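Local atomic coordinates of triacylglycerol lipase (Yarrowia lipolytica, PDB entry 3O0D), a protein that probably hydrolyses the ester bonds of triacylglycerols as a secreted, glycosylated lipase of the alpha/beta-hydrolase family. Residues A[16-21]-A[262-267]; A[34-39]-A[56-61]; A[72-77]-A[152-157]; A[93-98]-A[230-235]. One frame throughout, in Å; residues are numbered along the deposited sequence. Where two conformers were deposited one is given.

Contact 1. Residues A[16-21]-A[262-267]; sequences NFFEKY and VVMCQG
The ring of Phe18, on helix 12-27, points its far end at Met264 of strand 262-265, and the two side chains cross obliquely. Phe18 CZ is the atom that meets the thioether, 4.1 Å from Met264 SD. The sulfur stands 5.2 Å from the centroid of the Phe18 ring and 71° off the ring normal, so it comes in obliquely beside CZ. The CB of Met264 does not aim at the helix; the chain reaches it by bending at each torsion, with CG beside the backbone N and further turns at chi2 and chi3 that swing SD toward the ring. Phe18 needs no such detour: its CB already points at the strand, and with CG anti to the carbonyl carbon (chi1 -63°) the ring extends straight out from the helix. Val262 makes a looser, purely apolar contact near CD2, also oblique, its CG1 4.4 Å from Phe18 CD2. All three touching residues are buried, and their side chains also pack on Val248 of the neighbouring strand 247-250. Tyr223 meets the ring of Phe18 edge-to-face and does the same to that of Phe17. Helix 12-27 and strand 262-265 are joined here by apolar side chains alone, while the backbone of the strand is bonded to strands on both flanks and Cys265 is tied to Cys273 by a disulfide. A Met-aromatic contact thus joins helix 12-27 to the large mixed sheet, in the layered helix-on-sheet packing characteristic of alpha/beta-hydrolases.

Contact 2. Residues A[34-39]-A[56-61]; sequences GTKIFK and IEEFHD
The carboxylate of Glu58 and the backbone amide of Ile37 meet at one oxygen: OE1 is approached nearly along its C-O axis by Ile37 N, at 3.2 Å and with an N-H...O angle of 165°. The same OE1 rests 3.8 Å from Ile37 CB, so the CB of the isoleucine lies close beside the bond. As for the other flat group, the CB of Phe38 points away from the strand, and its ring takes Lys36 CE over one face, 3.4 Å above its plane and offset toward the rim. Glu58 spans the gap with its chain extended beyond CG. Lys36 NZ, 6.7 Å from Glu58 OE1, is too distant for an ion pair, though its charge may still be felt there. Lys39 bends at its last torsion to bring NZ to 3.6 Å from Ile56 O, a loose approach at the surface. Shortened to an alanine, Glu58 could not reach the loop, and the Ile37 N-H would probably lose this acceptor. Ile37 also packs on Tyr71 of strand 68-75. Ile56 and Glu57 both face Leu72 of that strand in a classic beta bulge, and Glu57 and Phe59 touch helix 127-150. Loop 34-39 runs nearly antiparallel (172°) to the outermost strand 53-60 of the main sheet.

Contact 3. Residues A[72-77]-A[152-157]; sequences LAVDHA and PDYQIA
Tyr154 OH and His76 ND1 lie 2.9 Å apart in a hydrogen bond with an angle of 158°. Each ring is met at its edge, near its plane, by the other's polar atom, while the planes themselves stand at 74° and the centroids 5.8 Å apart. Val74 fills the corner between them. Its CG1 comes to 3.5 Å from Tyr154 CE2 at the edge of the phenol ring, and the same methyl lies over one face of the imidazole, offset toward the rim; a chi1 of 178° sets this branch anti to the backbone N, on the side where both rings lie. Asp75 O adds a slanting contact, 3.7 Å from Tyr154 CE2. The pair joins the residue just past strand 68-75 to the one just ahead of strand 155-161, two strands of the alpha/beta-hydrolase sheet that are separated by strand 80-87. With a phenylalanine at Tyr154, His76 ND1 would probably be left without its mate and the imidazole held at NE2 alone. In the next shell Glu54 OE2 bonds that NE2, so the imidazole is held at both nitrogens. Tyr151 meets both rings, and Ile81 and Lys79 touch Tyr154. Asp75 OD2 bonds the hydroxyl of Tyr82 on strand 80-87, and its OD1 takes the backbone N of Ser78, with a weak bond from Ala77 N at 2.8 Å to Asp75 OD1.

Contact 4. Residues A[93-98]-A[230-235]; sequences DVITDI and DIVPQV
In Ile95 the CG1 branch sits beside the backbone N (chi1 -67°) and runs on extended, bringing CD1 to 3.8 Å from Val232 CG2. That methyl of Val232 is itself anti to its carbonyl carbon, and it also lies 3.9 Å from Ile95 CG1, so it rests alongside the end of the isoleucine chain, the two side chains crossing at about a right angle. One helical turn further on, Ile98 uses the other branch. Its short CG2 methyl meets Val235 CG2 at 3.8 Å, again with the side chains crosswise, and this valine methyl occupies the crowded position between backbone N and carbonyl carbon. The two methyl contacts are buried and wholly apolar. They pack helix 91-100 against a loop that is shaped from within: Asp230 OD1 accepts from Val232 N at 3.0 Å with an angle of 159°, the donor lying above the carboxylate plane, which makes an Asx turn leading into the 3-10 segment 232-234. The second oxygen, Asp230 OD2, is hydrogen-bonded to His289 ND1 and to the hydroxyl of Tyr292. Ile95 and Val232 both touch His289 as well, so the hydrophobic pair packs against it. Ser162, His289 and Asp230 fit the pattern of a Ser-His-Asp triad, the serine probably on a nucleophile elbow, consistent with the catalytic site of an alpha/beta-hydrolase lipase.

In the fold
Contacts 1, 2 and 3 all reach the large mixed sheet, whereas contact 4 sets a helix against a loop that follows one of its strands. Contacts 2 and 3 have centres about 18 Å apart and meet directly, since 56-61 and 72-77 lie on neighbouring strands at one edge of the sheet. Contact 1 lies toward its other edge, its centre about 21 Å from that of contact 3, and touches it through Tyr21 and Ala157. The centres of contacts 3 and 4 are about 31 Å apart, on opposite sides of the chain's centre. Along the sequence, contact 1 closes a loop that encloses all the others, contacts 3 and 4 alternate, and contact 4 alone holds a residue of the probable active site, Asp230.

Contact 1. Residues A[16-21]-A[262-267]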
loop_
_atom_site.group_PDB
_atom_site.type_symbol
_atom_site.label_atom_id
_atom_site.label_comp_id
_atom_site.label_asym_id
_atom_site.label_seq_id
_atom_site.Cartn_x
_atom_site.Cartn_y
_atom_site.Cartn_z
ATOM N N ASN A 16 8.834 3.633 14.202
ATOM C CA ASN A 16 8.611 2.233 14.538
ATOM C C ASN A 16 7.234 1.712 13.959
ATOM O O ASN A 16 7.139 0.510 13.568
ATOM C CB ASN A 16 8.553 2.025 16.042
ATOM C CG ASN A 16 9.907 2.284 16.711
ATOM O OD1 ASN A 16 10.924 2.333 16.051
ATOM N ND2 ASN A 16 9.881 2.498 18.046
ATOM N N PHE A 17 6.298 2.653 13.833
ATOM C CA PHE A 17 5.000 2.365 13.285
ATOM C C PHE A 17 5.139 2.072 11.772
ATOM O O PHE A 17 4.647 1.026 11.278
ATOM C CB PHE A 17 4.156 3.591 13.522
ATOM C CG PHE A 17 2.881 3.655 12.676
ATOM C CD1 PHE A 17 1.716 2.952 13.028
ATOM C CD2 PHE A 17 2.873 4.561 11.641
ATOM C CE1 PHE A 17 0.516 3.207 12.211
ATOM C CE2 PHE A 17 1.757 4.757 10.838
ATOM C CZ PHE A 17 0.596 4.064 11.142
ATOM N N PHE A 18 5.896 2.894 11.065
ATOM C CA PHE A 18 6.089 2.590 9.646
ATOM C C PHE A 18 6.832 1.273 9.456
ATOM O O PHE A 18 6.494 0.494 8.621
ATOM C CB PHE A 18 6.821 3.728 8.952
ATOM C CG PHE A 18 6.055 5.033 8.948
ATOM C CD1 PHE A 18 4.737 5.088 8.540
ATOM C CD2 PHE A 18 6.645 6.208 9.323
ATOM C CE1 PHE A 18 4.070 6.260 8.516
ATOM C CE2 PHE A 18 5.955 7.390 9.299
ATOM C CZ PHE A 18 4.678 7.416 8.923
ATOM N N GLU A 19 7.868 1.067 10.244
ATOM C CA GLU A 19 8.647 -0.192 10.153
ATOM C C GLU A 19 7.796 -1.383 10.371
ATOM O O GLU A 19 7.933 -2.404 9.691
ATOM C CB GLU A 19 9.820 -0.102 11.137
ATOM C CG GLU A 19 10.682 -1.369 11.189
ATOM C CD GLU A 19 11.832 -1.197 12.232
ATOM O OE1 GLU A 19 11.519 -1.091 13.436
ATOM O OE2 GLU A 19 12.988 -1.137 11.758
ATOM N N LYS A 20 6.881 -1.272 11.340
ATOM C CA LYS A 20 5.929 -2.351 11.562
ATOM C C LYS A 20 5.159 -2.809 10.300
ATOM O O LYS A 20 5.142 -4.068 10.028
ATOM C CB LYS A 20 4.923 -1.954 12.679
ATOM C CG LYS A 20 3.784 -2.976 12.759
ATOM C CD LYS A 20 2.838 -2.480 13.912
ATOM C CE LYS A 20 1.544 -3.281 13.860
ATOM N NZ LYS A 20 0.617 -2.865 14.980
ATOM N N TYR A 21 4.642 -1.822 9.575
ATOM C CA TYR A 21 3.814 -2.142 8.357
ATOM C C TYR A 21 4.809 -2.626 7.272
ATOM O O TYR A 21 4.508 -3.596 6.484
ATOM C CB TYR A 21 2.828 -1.024 7.916
ATOM C CG TYR A 21 1.772 -0.967 8.989
ATOM C CD1 TYR A 21 0.735 -1.919 9.016
ATOM C CD2 TYR A 21 1.895 -0.067 10.029
ATOM C CE1 TYR A 21 -0.150 -1.967 10.019
ATOM C CE2 TYR A 21 0.962 -0.127 11.079
ATOM C CZ TYR A 21 -0.023 -1.084 11.048
ATOM O OH TYR A 21 -0.931 -1.146 12.071
ATOM N N VAL A 262 13.638 9.758 7.436
ATOM C CA VAL A 262 12.293 9.403 6.962
ATOM C C VAL A 262 11.416 10.707 7.173
ATOM O O VAL A 262 11.320 11.197 8.321
ATOM C CB VAL A 262 11.729 8.245 7.778
ATOM C CG1 VAL A 262 10.260 7.837 7.311
ATOM C CG2 VAL A 262 12.617 6.979 7.805
ATOM N N VAL A 263 10.804 11.240 6.119
ATOM C CA VAL A 263 10.208 12.576 6.232
ATOM C C VAL A 263 8.746 12.468 5.742
ATOM O O VAL A 263 8.425 11.624 4.884
ATOM C CB VAL A 263 10.998 13.675 5.469
ATOM C CG1 VAL A 263 12.380 13.896 6.141
ATOM C CG2 VAL A 263 11.139 13.298 3.928
ATOM N N MET A 264 7.887 13.373 6.255
ATOM C CA MET A 264 6.511 13.429 5.755
ATOM C C MET A 264 6.473 14.525 4.692
ATOM O O MET A 264 6.989 15.631 4.901
ATOM C CB MET A 264 5.618 13.887 6.943
ATOM C CG MET A 264 5.708 13.037 8.233
ATOM S SD MET A 264 5.281 11.340 7.912
ATOM C CE MET A 264 3.445 11.431 7.659
ATOM N N CYS A 265 5.932 14.203 3.499
ATOM C CA CYS A 265 6.010 15.132 2.354
ATOM C C CYS A 265 4.648 15.760 2.180
ATOM O O CYS A 265 3.709 15.009 2.198
ATOM C CB CYS A 265 6.265 14.269 1.091
ATOM S SG CYS A 265 7.861 13.348 1.326
ATOM N N GLN A 266 4.617 17.061 1.993
ATOM C CA GLN A 266 3.318 17.743 1.519
ATOM C C GLN A 266 3.083 17.429 0.055
ATOM O O GLN A 266 3.999 17.161 -0.736
ATOM C CB GLN A 266 3.322 19.192 1.717
ATOM C CG GLN A 266 3.433 19.600 3.217
ATOM C CD GLN A 266 2.192 19.465 3.986
ATOM O OE1 GLN A 266 1.307 18.702 3.647
ATOM N NE2 GLN A 266 2.121 20.182 5.120
ATOM N N GLY A 267 1.811 17.455 -0.296
ATOM C CA GLY A 267 1.402 17.459 -1.717
ATOM C C GLY A 267 1.240 16.174 -2.458
ATOM O O GLY A 267 1.631 15.073 -2.027
#

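Contact 2. Residues A[34-39]-A[56-61]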
loop_
_atom_site.group_PDB
_atom_site.type_symbol
_atom_site.label_atom_id
_atom_site.label_comp_id
_atom_site.label_asym_id
_atom_site.label_seq_id
_atom_site.Cartn_x
_atom_site.Cartn_y
_atom_site.Cartn_z
ATOM N N GLY A 34 6.298 -22.766 -2.691
ATOM C CA GLY A 34 7.654 -22.830 -2.203
ATOM C C GLY A 34 7.870 -22.175 -0.847
ATOM O O GLY A 34 8.973 -22.310 -0.234
ATOM N N THR A 35 6.866 -21.448 -0.371
ATOM C CA THR A 35 7.002 -20.805 0.944
ATOM C C THR A 35 5.798 -21.164 1.816
ATOM O O THR A 35 4.848 -21.793 1.373
ATOM C CB THR A 35 7.069 -19.236 0.901
ATOM O OG1 THR A 35 7.693 -18.714 -0.285
ATOM C CG2 THR A 35 7.765 -18.726 2.116
ATOM N N LYS A 36 5.801 -20.738 3.062
ATOM C CA LYS A 36 4.598 -20.871 3.856
ATOM C C LYS A 36 4.653 -19.959 5.078
ATOM O O LYS A 36 5.722 -19.690 5.536
ATOM C CB LYS A 36 4.588 -22.281 4.415
ATOM C CG LYS A 36 3.199 -22.819 4.425
ATOM C CD LYS A 36 3.198 -24.295 4.812
ATOM C CE LYS A 36 2.701 -24.431 6.248
ATOM N NZ LYS A 36 1.652 -25.489 6.453
ATOM N N ILE A 37 3.499 -19.555 5.583
ATOM C CA ILE A 37 3.503 -18.985 6.959
ATOM C C ILE A 37 2.916 -20.131 7.823
ATOM O O ILE A 37 1.754 -20.558 7.500
ATOM C CB ILE A 37 2.547 -17.779 7.030
ATOM C CG1 ILE A 37 3.050 -16.575 6.207
ATOM C CG2 ILE A 37 2.403 -17.353 8.553
ATOM C CD1 ILE A 37 2.046 -15.530 5.964
ATOM N N PHE A 38 3.680 -20.681 8.757
ATOM C CA PHE A 38 3.116 -21.745 9.646
ATOM C C PHE A 38 2.189 -21.098 10.724
ATOM O O PHE A 38 2.536 -20.064 11.191
ATOM C CB PHE A 38 4.284 -22.468 10.284
ATOM C CG PHE A 38 5.086 -23.259 9.286
ATOM C CD1 PHE A 38 6.104 -22.676 8.547
ATOM C CD2 PHE A 38 4.753 -24.619 9.068
ATOM C CE1 PHE A 38 6.814 -23.454 7.589
ATOM C CE2 PHE A 38 5.425 -25.383 8.136
ATOM C CZ PHE A 38 6.457 -24.809 7.384
ATOM N N LYS A 39 1.014 -21.675 11.052
ATOM C CA LYS A 39 0.185 -21.234 12.226
ATOM C C LYS A 39 1.027 -21.475 13.495
ATOM O O LYS A 39 1.793 -22.467 13.601
ATOM C CB LYS A 39 -1.224 -21.947 12.226
ATOM C CG LYS A 39 -2.248 -21.404 11.114
ATOM C CD LYS A 39 -3.522 -22.288 10.928
ATOM C CE LYS A 39 -4.703 -21.557 10.232
ATOM N NZ LYS A 39 -4.466 -21.275 8.772
ATOM N N ILE A 56 -5.088 -16.164 9.889
ATOM C CA ILE A 56 -6.475 -16.655 9.647
ATOM C C ILE A 56 -6.470 -17.469 8.335
ATOM O O ILE A 56 -6.914 -18.658 8.313
ATOM C CB ILE A 56 -7.531 -15.537 9.667
ATOM C CG1 ILE A 56 -7.568 -14.910 11.114
ATOM C CG2 ILE A 56 -8.955 -16.176 9.270
ATOM C CD1 ILE A 56 -7.402 -15.936 12.292
ATOM N N GLU A 57 -6.006 -16.831 7.267
ATOM C CA GLU A 57 -6.104 -17.474 5.929
ATOM C C GLU A 57 -5.080 -16.849 5.026
ATOM O O GLU A 57 -4.912 -15.637 5.044
ATOM C CB GLU A 57 -7.506 -17.192 5.322
ATOM C CG GLU A 57 -7.763 -18.015 4.069
ATOM C CD GLU A 57 -9.260 -18.127 3.684
ATOM O OE1 GLU A 57 -10.156 -18.160 4.575
ATOM O OE2 GLU A 57 -9.498 -18.257 2.462
ATOM N N GLU A 58 -4.493 -17.676 4.141
ATOM C CA GLU A 58 -3.670 -17.125 3.058
ATOM C C GLU A 58 -4.534 -17.172 1.762
ATOM O O GLU A 58 -5.517 -17.946 1.663
ATOM C CB GLU A 58 -2.494 -18.030 2.810
ATOM C CG GLU A 58 -1.541 -18.288 3.901
ATOM C CD GLU A 58 -0.321 -19.054 3.370
ATOM O OE1 GLU A 58 0.610 -19.284 4.161
ATOM O OE2 GLU A 58 -0.300 -19.457 2.160
ATOM N N PHE A 59 -4.196 -16.350 0.786
ATOM C CA PHE A 59 -4.804 -16.484 -0.527
ATOM C C PHE A 59 -3.701 -16.321 -1.623
ATOM O O PHE A 59 -2.685 -15.624 -1.420
ATOM C CB PHE A 59 -5.936 -15.463 -0.691
ATOM C CG PHE A 59 -5.531 -13.995 -0.438
ATOM C CD1 PHE A 59 -5.189 -13.117 -1.478
ATOM C CD2 PHE A 59 -5.545 -13.483 0.890
ATOM C CE1 PHE A 59 -4.841 -11.749 -1.243
ATOM C CE2 PHE A 59 -5.138 -12.127 1.127
ATOM C CZ PHE A 59 -4.837 -11.281 0.088
ATOM N N HIS A 60 -3.892 -16.944 -2.806
ATOM C CA HIS A 60 -2.850 -16.849 -3.825
ATOM C C HIS A 60 -3.602 -17.113 -5.147
ATOM O O HIS A 60 -4.309 -18.134 -5.218
ATOM C CB HIS A 60 -1.768 -17.887 -3.519
ATOM C CG HIS A 60 -0.971 -18.308 -4.719
ATOM N ND1 HIS A 60 0.216 -17.705 -5.098
ATOM C CD2 HIS A 60 -1.195 -19.300 -5.626
ATOM C CE1 HIS A 60 0.655 -18.269 -6.222
ATOM N NE2 HIS A 60 -0.177 -19.246 -6.549
ATOM N N ASP A 61 -3.508 -16.194 -6.099
ATOM C CA ASP A 61 -4.053 -16.458 -7.461
ATOM C C ASP A 61 -2.971 -16.046 -8.475
ATOM O O ASP A 61 -2.549 -14.921 -8.536
ATOM C CB ASP A 61 -5.380 -15.717 -7.639
ATOM C CG ASP A 61 -6.149 -16.155 -8.890
ATOM O OD1 ASP A 61 -5.514 -16.795 -9.755
ATOM O OD2 ASP A 61 -7.315 -15.792 -8.993
#

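Contact 3. Residues A[72-77]-A[152-157]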
loop_
_atom_site.group_PDB
_atom_site.type_symbol
_atom_site.label_atom_id
_atom_site.label_comp_id
_atom_site.label_asym_id
_atom_site.label_seq_id
_atom_site.Cartn_x
_atom_site.Cartn_y
_atom_site.Cartn_z
ATOM N N LEU A 72 -4.602 -12.855 5.738
ATOM C CA LEU A 72 -5.445 -12.179 6.688
ATOM C C LEU A 72 -4.966 -12.684 8.010
ATOM O O LEU A 72 -4.892 -13.903 8.286
ATOM C CB LEU A 72 -6.910 -12.605 6.412
ATOM C CG LEU A 72 -8.014 -12.064 7.326
ATOM C CD1 LEU A 72 -8.080 -10.552 7.421
ATOM C CD2 LEU A 72 -9.371 -12.699 6.851
ATOM N N ALA A 73 -4.709 -11.740 8.979
ATOM C CA ALA A 73 -4.299 -12.220 10.317
ATOM C C ALA A 73 -4.955 -11.328 11.386
ATOM O O ALA A 73 -5.458 -10.245 11.057
ATOM C CB ALA A 73 -2.765 -12.069 10.453
ATOM N N VAL A 74 -4.935 -11.807 12.645
ATOM C CA VAL A 74 -5.526 -11.042 13.783
ATOM C C VAL A 74 -4.396 -10.892 14.827
ATOM O O VAL A 74 -3.794 -11.881 15.240
ATOM C CB VAL A 74 -6.676 -11.818 14.397
ATOM C CG1 VAL A 74 -7.216 -10.988 15.619
ATOM C CG2 VAL A 74 -7.800 -11.951 13.343
ATOM N N ASP A 75 -4.172 -9.652 15.265
ATOM C CA ASP A 75 -3.071 -9.364 16.246
ATOM C C ASP A 75 -3.901 -8.975 17.522
ATOM O O ASP A 75 -4.513 -7.893 17.609
ATOM C CB ASP A 75 -2.299 -8.200 15.764
ATOM C CG ASP A 75 -1.093 -7.874 16.668
ATOM O OD1 ASP A 75 -1.222 -8.133 17.885
ATOM O OD2 ASP A 75 -0.072 -7.355 16.164
ATOM N N HIS A 76 -3.894 -9.918 18.440
ATOM C CA HIS A 76 -4.564 -9.774 19.742
ATOM C C HIS A 76 -3.745 -8.890 20.644
ATOM O O HIS A 76 -4.272 -8.470 21.712
ATOM C CB HIS A 76 -4.672 -11.172 20.345
ATOM C CG HIS A 76 -5.560 -12.086 19.558
ATOM N ND1 HIS A 76 -6.921 -11.870 19.443
ATOM C CD2 HIS A 76 -5.283 -13.159 18.788
ATOM C CE1 HIS A 76 -7.451 -12.796 18.647
ATOM N NE2 HIS A 76 -6.480 -13.607 18.262
ATOM N N ALA A 77 -2.468 -8.629 20.328
ATOM C CA ALA A 77 -1.691 -7.683 21.211
ATOM C C ALA A 77 -2.026 -6.278 20.831
ATOM O O ALA A 77 -2.205 -5.399 21.690
ATOM C CB ALA A 77 -0.198 -7.922 21.115
ATOM N N PRO A 152 -15.141 -7.278 16.729
ATOM C CA PRO A 152 -15.751 -6.052 16.154
ATOM C C PRO A 152 -15.179 -4.741 16.651
ATOM O O PRO A 152 -15.345 -3.690 16.018
ATOM C CB PRO A 152 -17.227 -6.137 16.655
ATOM C CG PRO A 152 -17.235 -7.163 17.631
ATOM C CD PRO A 152 -16.043 -8.055 17.565
ATOM N N ASP A 153 -14.403 -4.816 17.747
ATOM C CA ASP A 153 -13.754 -3.597 18.185
ATOM C C ASP A 153 -12.242 -3.531 17.819
ATOM O O ASP A 153 -11.586 -2.577 18.148
ATOM C CB ASP A 153 -14.038 -3.268 19.665
ATOM C CG ASP A 153 -13.359 -4.136 20.650
ATOM O OD1 ASP A 153 -12.577 -5.035 20.286
ATOM O OD2 ASP A 153 -13.643 -3.907 21.874
ATOM N N TYR A 154 -11.771 -4.516 17.045
ATOM C CA TYR A 154 -10.354 -4.381 16.482
ATOM C C TYR A 154 -10.280 -3.412 15.315
ATOM O O TYR A 154 -11.232 -3.308 14.530
ATOM C CB TYR A 154 -9.794 -5.777 16.111
ATOM C CG TYR A 154 -9.384 -6.690 17.245
ATOM C CD1 TYR A 154 -9.907 -6.563 18.593
ATOM C CD2 TYR A 154 -8.479 -7.701 16.996
ATOM C CE1 TYR A 154 -9.521 -7.461 19.594
ATOM C CE2 TYR A 154 -8.142 -8.606 17.957
ATOM C CZ TYR A 154 -8.602 -8.453 19.290
ATOM O OH TYR A 154 -8.142 -9.385 20.148
ATOM N N GLN A 155 -9.177 -2.702 15.195
ATOM C CA GLN A 155 -8.940 -1.732 14.104
ATOM C C GLN A 155 -8.507 -2.590 12.900
ATOM O O GLN A 155 -7.660 -3.487 13.057
ATOM C CB GLN A 155 -7.744 -0.804 14.417
ATOM C CG GLN A 155 -7.449 0.178 13.295
ATOM C CD GLN A 155 -6.244 1.075 13.546
ATOM O OE1 GLN A 155 -5.164 0.601 13.945
ATOM N NE2 GLN A 155 -6.419 2.365 13.313
ATOM N N ILE A 156 -9.037 -2.291 11.719
ATOM C CA ILE A 156 -8.651 -2.961 10.462
ATOM C C ILE A 156 -7.495 -2.185 9.868
ATOM O O ILE A 156 -7.575 -0.965 9.741
ATOM C CB ILE A 156 -9.845 -2.881 9.496
ATOM C CG1 ILE A 156 -11.045 -3.636 10.075
ATOM C CG2 ILE A 156 -9.470 -3.397 8.069
ATOM C CD1 ILE A 156 -12.404 -3.155 9.497
ATOM N N ALA A 157 -6.424 -2.897 9.489
ATOM C CA ALA A 157 -5.263 -2.263 8.849
ATOM C C ALA A 157 -4.942 -3.021 7.550
ATOM O O ALA A 157 -4.830 -4.274 7.611
ATOM C CB ALA A 157 -4.003 -2.354 9.772
#

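Contact 4. Residues A[93-98]-A[230-235]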
loop_
_atom_site.group_PDB
_atom_site.type_symbol
_atom_site.label_atom_id
_atom_site.label_comp_id
_atom_site.label_asym_id
_atom_site.label_seq_id
_atom_site.Cartn_x
_atom_site.Cartn_y
_atom_site.Cartn_z
ATOM N N ASP A 93 8.145 -8.640 -13.862
ATOM C CA ASP A 93 7.009 -8.754 -14.820
ATOM C C ASP A 93 5.896 -7.738 -14.572
ATOM O O ASP A 93 5.373 -7.091 -15.516
ATOM C CB ASP A 93 6.379 -10.145 -14.868
ATOM C CG ASP A 93 7.374 -11.273 -15.327
ATOM O OD1 ASP A 93 8.539 -11.013 -15.791
ATOM O OD2 ASP A 93 6.965 -12.436 -15.182
ATOM N N VAL A 94 5.485 -7.603 -13.299
ATOM C CA VAL A 94 4.454 -6.651 -13.012
ATOM C C VAL A 94 4.907 -5.209 -13.320
ATOM O O VAL A 94 4.143 -4.431 -13.919
ATOM C CB VAL A 94 4.032 -6.853 -11.539
ATOM C CG1 VAL A 94 2.994 -5.786 -11.215
ATOM C CG2 VAL A 94 3.451 -8.255 -11.403
ATOM N N ILE A 95 6.139 -4.788 -12.904
ATOM C CA ILE A 95 6.498 -3.389 -13.091
ATOM C C ILE A 95 6.627 -3.094 -14.598
ATOM O O ILE A 95 6.348 -1.991 -15.037
ATOM C CB ILE A 95 7.822 -3.089 -12.345
ATOM C CG1 ILE A 95 7.526 -3.211 -10.856
ATOM C CG2 ILE A 95 8.496 -1.744 -12.774
ATOM C CD1 ILE A 95 8.788 -3.463 -9.988
ATOM N N THR A 96 7.101 -4.107 -15.350
ATOM C CA THR A 96 7.228 -3.889 -16.802
ATOM C C THR A 96 5.850 -3.607 -17.364
ATOM O O THR A 96 5.696 -2.666 -18.145
ATOM C CB THR A 96 7.905 -5.072 -17.548
ATOM O OG1 THR A 96 9.241 -5.304 -17.019
ATOM C CG2 THR A 96 8.035 -4.701 -19.022
ATOM N N ASP A 97 4.832 -4.380 -16.978
ATOM C CA ASP A 97 3.500 -4.071 -17.447
ATOM C C ASP A 97 2.999 -2.711 -17.077
ATOM O O ASP A 97 2.384 -1.988 -17.866
ATOM C CB ASP A 97 2.562 -5.117 -16.918
ATOM C CG ASP A 97 1.460 -5.335 -17.798
ATOM O OD1 ASP A 97 0.630 -4.388 -17.913
ATOM O OD2 ASP A 97 1.439 -6.458 -18.379
ATOM N N ILE A 98 3.204 -2.295 -15.824
ATOM C CA ILE A 98 2.700 -1.022 -15.417
ATOM C C ILE A 98 3.363 0.166 -16.119
ATOM O O ILE A 98 2.713 1.193 -16.403
ATOM C CB ILE A 98 2.933 -0.887 -13.877
ATOM C CG1 ILE A 98 2.169 -1.949 -13.133
ATOM C CG2 ILE A 98 2.730 0.524 -13.393
ATOM C CD1 ILE A 98 2.672 -2.025 -11.576
ATOM N N ASP A 230 13.286 4.691 -5.919
ATOM C CA ASP A 230 12.341 3.741 -6.421
ATOM C C ASP A 230 11.375 4.405 -7.465
ATOM O O ASP A 230 10.667 5.360 -7.156
ATOM C CB ASP A 230 11.491 3.258 -5.220
ATOM C CG ASP A 230 10.447 2.197 -5.585
ATOM O OD1 ASP A 230 10.410 1.694 -6.749
ATOM O OD2 ASP A 230 9.669 1.756 -4.659
ATOM N N ILE A 231 11.384 3.903 -8.719
ATOM C CA ILE A 231 10.484 4.532 -9.720
ATOM C C ILE A 231 9.107 4.033 -9.663
ATOM O O ILE A 231 8.225 4.627 -10.317
ATOM C CB ILE A 231 10.966 4.231 -11.225
ATOM C CG1 ILE A 231 10.978 2.749 -11.453
ATOM C CG2 ILE A 231 12.392 4.816 -11.424
ATOM C CD1 ILE A 231 11.232 2.334 -13.018
ATOM N N VAL A 232 8.841 3.003 -8.916
ATOM C CA VAL A 232 7.437 2.445 -8.930
ATOM C C VAL A 232 6.418 3.517 -8.529
ATOM O O VAL A 232 5.352 3.647 -9.139
ATOM C CB VAL A 232 7.343 1.129 -8.205
ATOM C CG1 VAL A 232 5.866 0.507 -8.221
ATOM C CG2 VAL A 232 8.334 0.114 -8.928
ATOM N N PRO A 233 6.685 4.256 -7.432
ATOM C CA PRO A 233 5.790 5.356 -7.094
ATOM C C PRO A 233 5.700 6.552 -8.067
ATOM O O PRO A 233 4.964 7.526 -7.855
ATOM C CB PRO A 233 6.339 5.808 -5.699
ATOM C CG PRO A 233 6.907 4.536 -5.137
ATOM C CD PRO A 233 7.677 4.004 -6.364
ATOM N N GLN A 234 6.524 6.520 -9.138
ATOM C CA GLN A 234 6.472 7.482 -10.185
ATOM C C GLN A 234 5.729 7.011 -11.444
ATOM O O GLN A 234 5.550 7.873 -12.330
ATOM C CB GLN A 234 7.897 7.901 -10.623
ATOM C CG GLN A 234 8.822 8.271 -9.362
ATOM C CD GLN A 234 10.104 8.982 -9.814
ATOM O OE1 GLN A 234 11.156 8.368 -9.802
ATOM N NE2 GLN A 234 9.965 10.216 -10.316
ATOM N N VAL A 235 5.329 5.769 -11.512
ATOM C CA VAL A 235 4.557 5.251 -12.683
ATOM C C VAL A 235 3.172 4.743 -12.264
ATOM O O VAL A 235 2.894 4.558 -11.098
ATOM C CB VAL A 235 5.361 4.120 -13.362
ATOM C CG1 VAL A 235 6.698 4.620 -13.760
ATOM C CG2 VAL A 235 5.496 2.938 -12.471
#